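Local coordinates for cobalamin biosynthesis protein CobN (Mycobacterium tuberculosis, PDB 7C6O), which is the large, catalytic subunit of cobaltochelatase, the enzyme that inserts cobalt into the corrin ring during cobalamin biosynthesis, at residues Leu1168-Arg1171 with Tyr1172-Ala1176; Ala1176-Arg1179 with Thr1180-Glu1184. All blocks are in the same frame, centred on the assembly; numbering follows the deposited sequence. Where two conformers were deposited one is given.

Interaction 1. Residues Leu1168-Arg1171 with Tyr1172-Ala1176; sequences LTQR and YVLDA
The carbonyl oxygen of Thr1169 takes two backbone N-H groups, from Val1173 N at 3.1 Å and from Leu1174 N, the latter in the carbonyl plane and the former 37° above it. With this shared acceptor the helix passes from i+4 to i+5 bonding, and the wider step recurs where Asp1175 N reaches Gln1170 O at 2.8 Å. Upstream, Tyr1172 N still bonds Leu1168 O in the ordinary α-helical way. Helix 1162-1174 thus ends in a π-type turn, after which Asp1175 leaves helical geometry and serves as N-cap of helix 1176-1185, its OD2 accepting from Asn1178 N. A water bridges Gln1170 NE2 to the other carboxylate oxygen, donating to Asp1175 OD1 at 2.6 Å. Arg1171 NH1 stands 4.0 Å from Asp1175 OD1, a long salt bridge with the oxygen well out of the guanidinium plane and no N-H pointing at it. On the buried side, in one of its two deposited conformers, Leu1168 places CD1 3.6 Å from the centroid of the Tyr1172 ring and only 9° off the normal, a CH-pi contact over one face; CG lies anti to the backbone N, chi1 -168°, which brings CD1 over the ring. Tyr1172 OH bonds Val1123 O.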
# COMPACT_ATOMS: atom_id res chain seq x y z
N LEU A 1168 16.02 23.20 -19.71
CA LEU A 1168 16.30 22.64 -18.40
C LEU A 1168 17.64 23.14 -17.87
O LEU A 1168 17.75 23.55 -16.71
CB LEU A 1168 16.27 21.12 -18.47
CG LEU A 1168 16.25 20.34 -17.15
CD1 LEU A 1168 15.02 20.72 -16.33
CD2 LEU A 1168 16.28 18.85 -17.42
N THR A 1169 18.67 23.11 -18.72
CA THR A 1169 20.00 23.55 -18.30
C THR A 1169 20.00 25.02 -17.91
O THR A 1169 20.55 25.40 -16.87
CB THR A 1169 21.01 23.29 -19.43
OG1 THR A 1169 21.06 21.88 -19.70
CG2 THR A 1169 22.39 23.78 -19.04
N GLN A 1170 19.37 25.86 -18.72
CA GLN A 1170 19.39 27.30 -18.46
C GLN A 1170 18.57 27.65 -17.22
O GLN A 1170 19.03 28.42 -16.36
CB GLN A 1170 18.88 28.06 -19.68
CG GLN A 1170 18.85 29.57 -19.50
CD GLN A 1170 20.22 30.14 -19.17
OE1 GLN A 1170 21.24 29.69 -19.71
NE2 GLN A 1170 20.25 31.12 -18.28
N ARG A 1171 17.36 27.10 -17.10
CA ARG A 1171 16.48 27.49 -16.01
C ARG A 1171 16.96 26.95 -14.67
O ARG A 1171 16.89 27.65 -13.65
CB ARG A 1171 15.05 27.02 -16.28
CG ARG A 1171 14.41 27.63 -17.52
CD ARG A 1171 14.40 29.14 -17.45
NE ARG A 1171 13.45 29.65 -16.46
CZ ARG A 1171 13.48 30.88 -15.96
NH1 ARG A 1171 14.42 31.73 -16.35
NH2 ARG A 1171 12.58 31.26 -15.07
N TYR A 1172 17.46 25.71 -14.64
CA TYR A 1172 17.79 25.06 -13.38
C TYR A 1172 19.21 25.36 -12.91
O TYR A 1172 19.44 25.57 -11.72
CB TYR A 1172 17.61 23.54 -13.49
CG TYR A 1172 16.20 23.04 -13.34
CD1 TYR A 1172 15.10 23.83 -13.66
CD2 TYR A 1172 15.95 21.76 -12.85
CE1 TYR A 1172 13.81 23.36 -13.51
CE2 TYR A 1172 14.66 21.28 -12.69
CZ TYR A 1172 13.60 22.08 -13.03
OH TYR A 1172 12.32 21.60 -12.87
N VAL A 1173 20.18 25.37 -13.83
CA VAL A 1173 21.59 25.31 -13.49
C VAL A 1173 22.30 26.63 -13.75
O VAL A 1173 23.04 27.13 -12.90
CB VAL A 1173 22.28 24.15 -14.24
CG1 VAL A 1173 23.76 24.06 -13.86
CG2 VAL A 1173 21.57 22.84 -13.95
N LEU A 1174 22.09 27.21 -14.93
CA LEU A 1174 22.85 28.40 -15.33
C LEU A 1174 22.18 29.70 -14.90
O LEU A 1174 22.88 30.71 -14.72
CB LEU A 1174 23.06 28.40 -16.85
CG LEU A 1174 23.86 27.21 -17.39
CD1 LEU A 1174 24.07 27.34 -18.90
CD2 LEU A 1174 25.19 27.07 -16.67
N ASP A 1175 20.86 29.70 -14.73
CA ASP A 1175 20.16 30.89 -14.27
C ASP A 1175 20.74 31.38 -12.94
O ASP A 1175 20.89 30.60 -12.00
CB ASP A 1175 18.67 30.59 -14.11
CG ASP A 1175 17.89 31.77 -13.58
OD1 ASP A 1175 17.71 32.74 -14.34
OD2 ASP A 1175 17.45 31.72 -12.41
N ALA A 1176 21.06 32.67 -12.88
CA ALA A 1176 21.75 33.21 -11.71
C ALA A 1176 20.92 33.03 -10.44
O ALA A 1176 21.46 32.62 -9.40
CB ALA A 1176 22.07 34.69 -11.92
O HOH W 1 18.28 32.37 -16.86

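Interaction 2. Residues Ala1176-Arg1179 with Thr1180-Glu1184; sequences AQNR and TFMTE
Thr1183 folds back on the preceding turn, where its side chain and its backbone N share one acceptor, Arg1179 O. Thr1183 CB is 3.3 Å from Arg1179 O. Beyond it, Thr1183 OG1 lies beside its own backbone N, chi1 -61°, and from there donates to Arg1179 O at 2.8 Å; the closest atom of the Arg1179 side chain, CG, is 4.0 Å from Thr1183 OG1. The Thr1183 side chain also touches Leu1190 of helix 1187-1203. Thr1183 N donates to the same oxygen, and the two donors approach from opposite faces of the carbonyl plane, OG1 39° out of it and N 22°. One oxygen is therefore gripped by both the main chain and the side chain of a single residue. The Arg1179 side chain runs alongside Thr1183 as far as CG, then bends away to a salt bridge between NH1 and Glu1223 OE1. A turn earlier, Thr1180 N bonds Ala1176 O at 3.0 Å. On the inward side Met1182 CG packs 3.8 Å from Asn1178 ND2, the two side chains lying side by side. That amide has Tyr1172 O as its ND2 partner and Arg1133 at OD1, and Met1182 goes on to pack against helix 1187-1203. Met1182 N bonds Asn1178 O at 2.8 Å, nearly straight. The bonding is that of a regular α-helix of i+4 spacing, with a threonine hydroxyl returned to the carbonyl of residue i-4.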
# COMPACT_ATOMS: atom_id res chain seq x y z
N ALA A 1176 21.06 32.67 -12.88
CA ALA A 1176 21.75 33.21 -11.71
C ALA A 1176 20.92 33.03 -10.44
O ALA A 1176 21.46 32.62 -9.40
CB ALA A 1176 22.07 34.69 -11.92
N GLN A 1177 19.62 33.32 -10.50
CA GLN A 1177 18.79 33.22 -9.30
C GLN A 1177 18.68 31.78 -8.81
O GLN A 1177 18.80 31.52 -7.61
CB GLN A 1177 17.40 33.80 -9.57
CG GLN A 1177 16.49 33.79 -8.36
CD GLN A 1177 15.12 34.39 -8.64
OE1 GLN A 1177 14.80 34.72 -9.78
NE2 GLN A 1177 14.31 34.53 -7.59
N ASN A 1178 18.46 30.84 -9.73
CA ASN A 1178 18.31 29.45 -9.29
C ASN A 1178 19.64 28.85 -8.88
O ASN A 1178 19.71 28.06 -7.94
CB ASN A 1178 17.66 28.62 -10.39
CG ASN A 1178 16.85 27.47 -9.83
OD1 ASN A 1178 15.83 27.68 -9.17
ND2 ASN A 1178 17.30 26.24 -10.08
N ARG A 1179 20.73 29.22 -9.58
CA ARG A 1179 22.05 28.73 -9.20
C ARG A 1179 22.43 29.18 -7.80
O ARG A 1179 22.96 28.40 -7.00
CB ARG A 1179 23.10 29.20 -10.21
CG ARG A 1179 24.52 28.98 -9.74
CD ARG A 1179 25.25 28.00 -10.63
NE ARG A 1179 25.88 28.67 -11.76
CZ ARG A 1179 27.19 28.86 -11.88
NH1 ARG A 1179 28.01 28.42 -10.93
NH2 ARG A 1179 27.68 29.47 -12.95
N THR A 1180 22.17 30.46 -7.48
CA THR A 1180 22.44 30.96 -6.14
C THR A 1180 21.65 30.19 -5.09
O THR A 1180 22.18 29.82 -4.04
CB THR A 1180 22.12 32.45 -6.06
OG1 THR A 1180 23.02 33.18 -6.89
CG2 THR A 1180 22.23 32.95 -4.62
N PHE A 1181 20.37 29.93 -5.37
CA PHE A 1181 19.54 29.15 -4.45
C PHE A 1181 20.08 27.74 -4.29
O PHE A 1181 20.20 27.23 -3.17
CB PHE A 1181 18.09 29.13 -4.95
CG PHE A 1181 17.26 28.04 -4.35
CD1 PHE A 1181 16.82 28.13 -3.03
CD2 PHE A 1181 16.92 26.92 -5.09
CE1 PHE A 1181 16.06 27.12 -2.47
CE2 PHE A 1181 16.15 25.91 -4.53
CZ PHE A 1181 15.72 26.02 -3.22
N MET A 1182 20.41 27.08 -5.41
CA MET A 1182 20.96 25.73 -5.34
C MET A 1182 22.26 25.70 -4.56
O MET A 1182 22.49 24.79 -3.75
CB MET A 1182 21.19 25.17 -6.75
CG MET A 1182 19.93 24.98 -7.59
SD MET A 1182 18.85 23.66 -7.03
CE MET A 1182 20.00 22.29 -6.91
N THR A 1183 23.14 26.68 -4.78
CA THR A 1183 24.44 26.68 -4.12
C THR A 1183 24.30 26.83 -2.61
O THR A 1183 25.02 26.18 -1.84
CB THR A 1183 25.31 27.79 -4.70
OG1 THR A 1183 25.52 27.55 -6.10
CG2 THR A 1183 26.66 27.84 -4.00
N GLU A 1184 23.37 27.68 -2.16
CA GLU A 1184 23.22 27.91 -0.73
C GLU A 1184 22.51 26.75 -0.04
O GLU A 1184 22.95 26.31 1.03
CB GLU A 1184 22.47 29.23 -0.50
CG GLU A 1184 23.22 30.45 -1.01
CD GLU A 1184 22.39 31.72 -0.98
OE1 GLU A 1184 21.15 31.61 -0.82
OE2 GLU A 1184 22.97 32.81 -1.10

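Along the chain, interaction 1 comes first, closing the last turns of helix 1162-1174, and interaction 2 follows on helix 1176-1185, beginning at Ala1176, where interaction 1 ends. They are consecutive, neither nested nor crossed, with centres about 9 Å apart. The bend between the helices is tied by Tyr1172 O, which lies 2.8 Å from Asn1178 ND2 in a probable hydrogen bond, and by packing of Arg1179 CD on Val1173 O. Both helices rest on helices 1136-1157 and 1187-1203 near the C-terminal end of the chain. Helix 1211-1226 joins them as well, covering Thr1169 and Val1173 in interaction 1 and supplying Glu1223 to interaction 2.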